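Local atomic coordinates of cytochrome (PDB entry 2XTS), a protein that carries a heme c in the N-terminal part of SoxD, the cytochrome subunit of sulfane dehydrogenase SoxCD, and probably passes on electrons from sulfane oxidation. Residues Thr88-Val93 against Asp108-Ile113; Gly33-Gly38 against Ile113-Leu118. All blocks are in the same frame, centred on the assembly; numbering follows the deposited sequence.

Interaction 1: residues Thr88-Val93 against Asp108-Ile113; sequences TVYDYV and DDTYAI. With HEC (heme c), chain U.
Tyr-90 and Thr-110 mark the closest backbone approach, CA to CA 6.2 Å, of two helical segments whose axes come within 9.5 Å of each other and run at 132° between their N-to-C directions. The Tyr-90 ring is the centre of the contact. Thr-110 sets its methyl CG2 over the middle of one face, 3.5 Å from the centroid and close to the ring normal, a CH-pi contact; the same methyl also touches the Tyr-90 backbone O at 3.4 Å. Thr-110 keeps OG1 beside its backbone N (chi1 -53°), hydrogen-bonded to Ser-106 O and His-94 ND1, which leaves CG2 to face the ring. The edge of Tyr-90 in turn points into the face of Tyr-111, an edge-to-face pair with planes at 56° and CE2 lying over the centre of the Tyr-111 ring, whose OH is hydrogen-bonded to Arg-29 O. An alanine in place of Tyr-90 would probably leave the Thr-110 methyl and the Tyr-111 face without their aromatic partner and open a gap between the helices. Nearer the heme, Val-93 CG1 meets Ile-113 CG2 at 4.3 Å, and both side chains close on the heme methyl CMB, Ile-113 CG2 at 3.5 Å. The side chains thus meet through carbon atoms, the polar ends of Thr-110 and Tyr-111 being satisfied outside the two segments, and Val-93 and Ile-113 line the heme c pocket.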
loop_
_atom_site.group_PDB
_atom_site.type_symbol
_atom_site.label_atom_id
_atom_site.label_comp_id
_atom_site.label_asym_id
_atom_site.label_seq_id
_atom_site.Cartn_x
_atom_site.Cartn_y
_atom_site.Cartn_z
ATOM N N THR D 88 -32.474 13.530 -18.948
ATOM C CA THR D 88 -31.711 13.391 -17.715
ATOM C C THR D 88 -32.627 13.467 -16.500
ATOM O O THR D 88 -32.396 12.805 -15.491
ATOM C CB THR D 88 -30.651 14.477 -17.636
ATOM O OG1 THR D 88 -30.012 14.621 -18.913
ATOM C CG2 THR D 88 -29.637 14.198 -16.542
ATOM N N VAL D 89 -33.640 14.323 -16.578
ATOM C CA VAL D 89 -34.574 14.486 -15.465
ATOM C C VAL D 89 -35.311 13.170 -15.198
ATOM O O VAL D 89 -35.340 12.652 -14.092
ATOM C CB VAL D 89 -35.595 15.588 -15.727
ATOM C CG1 VAL D 89 -36.517 15.776 -14.520
ATOM C CG2 VAL D 89 -34.880 16.920 -16.057
ATOM N N TYR D 90 -35.899 12.628 -16.249
ATOM C CA TYR D 90 -36.608 11.387 -16.131
ATOM C C TYR D 90 -35.713 10.304 -15.562
ATOM O O TYR D 90 -36.057 9.584 -14.622
ATOM C CB TYR D 90 -37.155 10.976 -17.525
ATOM C CG TYR D 90 -38.012 9.745 -17.426
ATOM C CD1 TYR D 90 -37.435 8.494 -17.248
ATOM C CD2 TYR D 90 -39.403 9.830 -17.480
ATOM C CE1 TYR D 90 -38.220 7.351 -17.111
ATOM C CE2 TYR D 90 -40.185 8.694 -17.355
ATOM C CZ TYR D 90 -39.590 7.467 -17.152
ATOM O OH TYR D 90 -40.365 6.342 -17.039
ATOM N N ASP D 91 -34.573 10.140 -16.205
ATOM C CA ASP D 91 -33.683 9.040 -15.882
ATOM C C ASP D 91 -33.171 9.096 -14.453
ATOM O O ASP D 91 -33.235 8.112 -13.741
ATOM C CB ASP D 91 -32.559 9.087 -16.929
ATOM C CG ASP D 91 -31.600 7.921 -16.883
ATOM O OD1 ASP D 91 -31.729 7.032 -16.022
ATOM O OD2 ASP D 91 -30.692 7.926 -17.749
ATOM N N TYR D 92 -32.645 10.244 -14.063
ATOM C CA TYR D 92 -32.083 10.393 -12.748
ATOM C C TYR D 92 -33.171 10.188 -11.678
ATOM O O TYR D 92 -32.945 9.513 -10.671
ATOM C CB TYR D 92 -31.423 11.770 -12.596
ATOM C CG TYR D 92 -30.804 11.999 -11.235
ATOM C CD1 TYR D 92 -29.617 11.346 -10.853
ATOM C CD2 TYR D 92 -31.420 12.797 -10.286
ATOM C CE1 TYR D 92 -29.061 11.545 -9.592
ATOM C CE2 TYR D 92 -30.841 12.986 -9.055
ATOM C CZ TYR D 92 -29.668 12.355 -8.707
ATOM O OH TYR D 92 -29.142 12.605 -7.467
ATOM N N VAL D 93 -34.336 10.812 -11.861
ATOM C CA VAL D 93 -35.410 10.658 -10.883
ATOM C C VAL D 93 -35.794 9.186 -10.747
ATOM O O VAL D 93 -35.941 8.657 -9.648
ATOM C CB VAL D 93 -36.629 11.543 -11.239
ATOM C CG1 VAL D 93 -37.839 11.144 -10.422
ATOM C CG2 VAL D 93 -36.304 13.021 -11.036
ATOM N N ASP D 108 -45.073 5.659 -15.094
ATOM C CA ASP D 108 -46.073 6.715 -15.128
ATOM C C ASP D 108 -45.817 7.767 -14.062
ATOM O O ASP D 108 -45.953 8.963 -14.317
ATOM C CB ASP D 108 -47.476 6.143 -14.964
ATOM C CG ASP D 108 -48.008 5.473 -16.227
ATOM O OD1 ASP D 108 -47.396 5.593 -17.313
ATOM O OD2 ASP D 108 -49.089 4.855 -16.106
ATOM N N ASP D 109 -45.440 7.331 -12.871
ATOM C CA ASP D 109 -45.108 8.258 -11.794
ATOM C C ASP D 109 -43.986 9.208 -12.225
ATOM O O ASP D 109 -43.989 10.394 -11.907
ATOM C CB ASP D 109 -44.558 7.540 -10.554
ATOM C CG ASP D 109 -45.568 6.730 -9.794
ATOM O OD1 ASP D 109 -46.796 6.908 -9.977
ATOM O OD2 ASP D 109 -45.099 5.878 -8.989
ATOM N N THR D 110 -43.000 8.659 -12.928
ATOM C CA THR D 110 -41.836 9.446 -13.339
ATOM C C THR D 110 -42.203 10.447 -14.418
ATOM O O THR D 110 -41.777 11.590 -14.401
ATOM C CB THR D 110 -40.656 8.534 -13.743
ATOM O OG1 THR D 110 -40.382 7.598 -12.687
ATOM C CG2 THR D 110 -39.402 9.358 -13.988
ATOM N N TYR D 111 -43.043 10.043 -15.352
ATOM C CA TYR D 111 -43.564 11.023 -16.317
ATOM C C TYR D 111 -44.319 12.150 -15.637
ATOM O O TYR D 111 -44.160 13.315 -15.983
ATOM C CB TYR D 111 -44.472 10.383 -17.373
ATOM C CG TYR D 111 -43.750 9.648 -18.484
ATOM C CD1 TYR D 111 -42.879 10.312 -19.348
ATOM C CD2 TYR D 111 -43.923 8.283 -18.659
ATOM C CE1 TYR D 111 -42.238 9.624 -20.377
ATOM C CE2 TYR D 111 -43.278 7.591 -19.661
ATOM C CZ TYR D 111 -42.435 8.262 -20.513
ATOM O OH TYR D 111 -41.792 7.562 -21.506
ATOM N N ALA D 112 -45.180 11.794 -14.685
ATOM C CA ALA D 112 -45.954 12.806 -13.946
ATOM C C ALA D 112 -45.047 13.772 -13.184
ATOM O O ALA D 112 -45.231 14.990 -13.238
ATOM C CB ALA D 112 -46.935 12.152 -13.000
ATOM N N ILE D 113 -44.071 13.231 -12.465
ATOM C CA ILE D 113 -43.159 14.078 -11.709
ATOM C C ILE D 113 -42.373 14.985 -12.653
ATOM O O ILE D 113 -42.149 16.153 -12.370
ATOM C CB ILE D 113 -42.203 13.234 -10.822
ATOM C CG1 ILE D 113 -42.992 12.691 -9.620
ATOM C CG2 ILE D 113 -40.975 14.045 -10.383
ATOM C CD1 ILE D 113 -42.267 11.616 -8.886
HETATM FE FE HEC U . -33.931 14.620 -4.694
HETATM C CHA HEC U . -30.976 15.537 -6.096
HETATM C CHB HEC U . -35.478 15.001 -7.668
HETATM C CHC HEC U . -36.749 13.349 -3.358
HETATM C CHD HEC U . -32.557 14.826 -1.631
HETATM N NA HEC U . -33.344 15.161 -6.509
HETATM C C1A HEC U . -32.084 15.581 -6.885
HETATM C C2A HEC U . -32.106 16.021 -8.279
HETATM C C3A HEC U . -33.366 15.877 -8.722
HETATM C C4A HEC U . -34.145 15.329 -7.615
HETATM C CMA HEC U . -33.912 16.167 -10.131
HETATM C CAA HEC U . -30.877 16.563 -9.048
HETATM C CBA HEC U . -30.659 18.055 -8.781
HETATM C CGA HEC U . -29.532 18.657 -9.561
HETATM O O1A HEC U . -28.579 17.954 -9.865
HETATM O O2A HEC U . -29.668 19.874 -9.838
HETATM N NB HEC U . -35.734 14.213 -5.398
HETATM C C1B HEC U . -36.195 14.412 -6.666
HETATM C C2B HEC U . -37.505 13.791 -6.770
HETATM C C3B HEC U . -37.855 13.347 -5.579
HETATM C C4B HEC U . -36.753 13.577 -4.696
HETATM C CMB HEC U . -38.355 13.922 -8.063
HETATM C CAB HEC U . -39.147 12.610 -5.202
HETATM C CBB HEC U . -39.358 11.395 -6.139
HETATM N NC HEC U . -34.550 14.166 -2.844
HETATM C C1C HEC U . -35.778 13.675 -2.467
HETATM C C2C HEC U . -35.821 13.530 -1.042
HETATM C C3C HEC U . -34.664 13.995 -0.578
HETATM C C4C HEC U . -33.850 14.399 -1.700
HETATM C CMC HEC U . -37.055 13.050 -0.237
HETATM C CAC HEC U . -34.199 14.165 0.864
HETATM C CBC HEC U . -34.288 13.070 1.879
HETATM N ND HEC U . -32.115 15.062 -3.998
HETATM C C1D HEC U . -31.709 15.004 -2.684
HETATM C C2D HEC U . -30.306 15.205 -2.553
HETATM C C3D HEC U . -29.834 15.400 -3.920
HETATM C C4D HEC U . -30.984 15.341 -4.747
HETATM C CMD HEC U . -29.412 15.186 -1.323
HETATM C CAD HEC U . -28.388 15.615 -4.333
HETATM C CBD HEC U . -27.743 14.256 -4.610
HETATM C CGD HEC U . -26.311 14.357 -5.021
HETATM O O1D HEC U . -25.827 15.469 -5.318
HETATM O O2D HEC U . -25.686 13.284 -5.191
#

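Interaction 2: residues Gly33-Gly38 against Ile113-Leu118; sequences GDVATG and ITAFLL
Phe-116 lays its CB and the root of its ring against the backbone of Gly-38, CB standing 3.7 Å from Gly-38 C. Its CG is anti to the backbone N (chi1 175°), which swings the ring past the first turn of helix 35-45; there Phe-116 CD1 meets Val-35 CG1 at 4.3 Å, and the ring goes on to meet that of Phe-42. Gly-38 itself comes in close, its CA 3.9 Å from Ile-113 N; a side chain on Gly-38 would probably collide with Phe-116 CB. In this way the N-terminal helix of the cytochrome c fold, which leads to the heme-binding Cys-46, packs on helix 107-120, the C-terminal helix of that fold, the helix pair characteristic of class I cytochromes c. Ala-115 CB fits against the turn from strand to helix, 3.8 Å from Gly-33 O, while Val-35 CG2 lies over the Ala-115 carbonyl, 3.6 Å from its O. That turn is fixed by Asp-34 at the N-cap: Thr-37 N reaches Asp-34 OD1 at 2.9 Å, nearly along its C-O axis. Thr-37 OG1 gives the same Asp-34 OD1 a second hydrogen bond of 2.6 Å, from the opposite face of the carboxylate plane. In strand 32-34, Gly-33 is hydrogen-bonded through its backbone to Leu-130 of the antiparallel strand 129-131.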
loop_
_atom_site.group_PDB
_atom_site.type_symbol
_atom_site.label_atom_id
_atom_site.label_comp_id
_atom_site.label_asym_id
_atom_site.label_seq_id
_atom_site.Cartn_x
_atom_site.Cartn_y
_atom_site.Cartn_z
ATOM N N GLY D 33 -48.021 10.974 -17.756
ATOM C CA GLY D 33 -48.304 11.611 -16.486
ATOM C C GLY D 33 -48.552 13.089 -16.651
ATOM O O GLY D 33 -47.890 13.734 -17.481
ATOM N N ASP D 34 -49.472 13.633 -15.858
ATOM C CA ASP D 34 -49.776 15.053 -15.944
ATOM C C ASP D 34 -49.240 15.824 -14.762
ATOM O O ASP D 34 -48.768 15.237 -13.781
ATOM C CB ASP D 34 -51.265 15.318 -16.196
ATOM C CG ASP D 34 -52.169 14.859 -15.082
ATOM O OD1 ASP D 34 -51.722 14.579 -13.964
ATOM O OD2 ASP D 34 -53.389 14.795 -15.344
ATOM N N VAL D 35 -49.295 17.148 -14.878
ATOM C CA VAL D 35 -48.775 18.045 -13.846
ATOM C C VAL D 35 -49.447 17.803 -12.493
ATOM O O VAL D 35 -48.764 17.716 -11.477
ATOM C CB VAL D 35 -48.884 19.510 -14.288
ATOM C CG1 VAL D 35 -48.546 20.451 -13.148
ATOM C CG2 VAL D 35 -48.004 19.752 -15.513
ATOM N N ALA D 36 -50.770 17.682 -12.476
ATOM C CA ALA D 36 -51.505 17.563 -11.219
ATOM C C ALA D 36 -51.130 16.274 -10.483
ATOM O O ALA D 36 -50.956 16.266 -9.239
ATOM C CB ALA D 36 -53.038 17.645 -11.439
ATOM N N THR D 37 -50.993 15.191 -11.246
ATOM C CA THR D 37 -50.578 13.920 -10.672
ATOM C C THR D 37 -49.138 14.026 -10.144
ATOM O O THR D 37 -48.824 13.539 -9.057
ATOM C CB THR D 37 -50.682 12.784 -11.698
ATOM O OG1 THR D 37 -52.027 12.711 -12.190
ATOM C CG2 THR D 37 -50.263 11.459 -11.100
ATOM N N GLY D 38 -48.275 14.706 -10.898
ATOM C CA GLY D 38 -46.906 14.932 -10.474
ATOM C C GLY D 38 -46.821 15.736 -9.193
ATOM O O GLY D 38 -45.980 15.441 -8.336
ATOM N N ILE D 113 -44.071 13.231 -12.465
ATOM C CA ILE D 113 -43.159 14.078 -11.709
ATOM C C ILE D 113 -42.373 14.985 -12.653
ATOM O O ILE D 113 -42.149 16.153 -12.370
ATOM C CB ILE D 113 -42.203 13.234 -10.822
ATOM C CG1 ILE D 113 -42.992 12.691 -9.620
ATOM C CG2 ILE D 113 -40.975 14.045 -10.383
ATOM C CD1 ILE D 113 -42.267 11.616 -8.886
ATOM N N THR D 114 -41.931 14.438 -13.781
ATOM C CA THR D 114 -41.192 15.229 -14.755
ATOM C C THR D 114 -42.077 16.355 -15.301
ATOM O O THR D 114 -41.628 17.480 -15.424
ATOM C CB THR D 114 -40.607 14.340 -15.878
ATOM O OG1 THR D 114 -39.737 13.360 -15.307
ATOM C CG2 THR D 114 -39.790 15.139 -16.852
ATOM N N ALA D 115 -43.347 16.067 -15.576
ATOM C CA ALA D 115 -44.287 17.113 -15.980
ATOM C C ALA D 115 -44.399 18.208 -14.920
ATOM O O ALA D 115 -44.392 19.393 -15.228
ATOM C CB ALA D 115 -45.666 16.510 -16.264
ATOM N N PHE D 116 -44.501 17.801 -13.657
ATOM C CA PHE D 116 -44.577 18.776 -12.557
ATOM C C PHE D 116 -43.297 19.626 -12.443
ATOM O O PHE D 116 -43.360 20.813 -12.142
ATOM C CB PHE D 116 -44.836 18.055 -11.221
ATOM C CG PHE D 116 -44.820 18.969 -10.041
ATOM C CD1 PHE D 116 -45.850 19.872 -9.850
ATOM C CD2 PHE D 116 -43.754 18.946 -9.143
ATOM C CE1 PHE D 116 -45.842 20.745 -8.792
ATOM C CE2 PHE D 116 -43.743 19.842 -8.068
ATOM C CZ PHE D 116 -44.798 20.732 -7.901
ATOM N N LEU D 117 -42.132 19.012 -12.638
ATOM C CA LEU D 117 -40.879 19.776 -12.614
ATOM C C LEU D 117 -40.832 20.766 -13.785
ATOM O O LEU D 117 -40.369 21.889 -13.638
ATOM C CB LEU D 117 -39.664 18.837 -12.591
ATOM C CG LEU D 117 -39.479 18.075 -11.274
ATOM C CD1 LEU D 117 -38.391 17.047 -11.484
ATOM C CD2 LEU D 117 -39.144 19.024 -10.130
ATOM N N LEU D 118 -41.323 20.367 -14.955
ATOM C CA LEU D 118 -41.434 21.329 -16.062
ATOM C C LEU D 118 -42.338 22.498 -15.658
ATOM O O LEU D 118 -42.019 23.649 -15.890
ATOM C CB LEU D 118 -41.984 20.668 -17.318
ATOM C CG LEU D 118 -41.015 19.768 -18.062
ATOM C CD1 LEU D 118 -41.747 18.908 -19.081
ATOM C CD2 LEU D 118 -39.898 20.577 -18.723
#

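How the interactions relate
Helix 107-120 serves both contacts, presenting different sides: 88-93 packs against one, 33-38 against another, and the centres lie 9 Å apart. Ile-113 belongs to both, giving its side chain to interaction 1 and the heme, its backbone N to interaction 2. The two also touch directly, Ala-112 CB lying 3.6 Å from Gly-38 N. Both are largely buried, but interaction 2 has a partly exposed fringe at Gly-33 and Asp-34, where helix 35-45 starts. The chemistry follows the place: an aromatic pair and a CH-pi contact hold interaction 1, whereas in interaction 2 Gly-38 and Ala-115 let the backbones come closer, with Phe-116 and Val-35 beside them. Along the chain, interaction 1 is nested within the loop that interaction 2 closes.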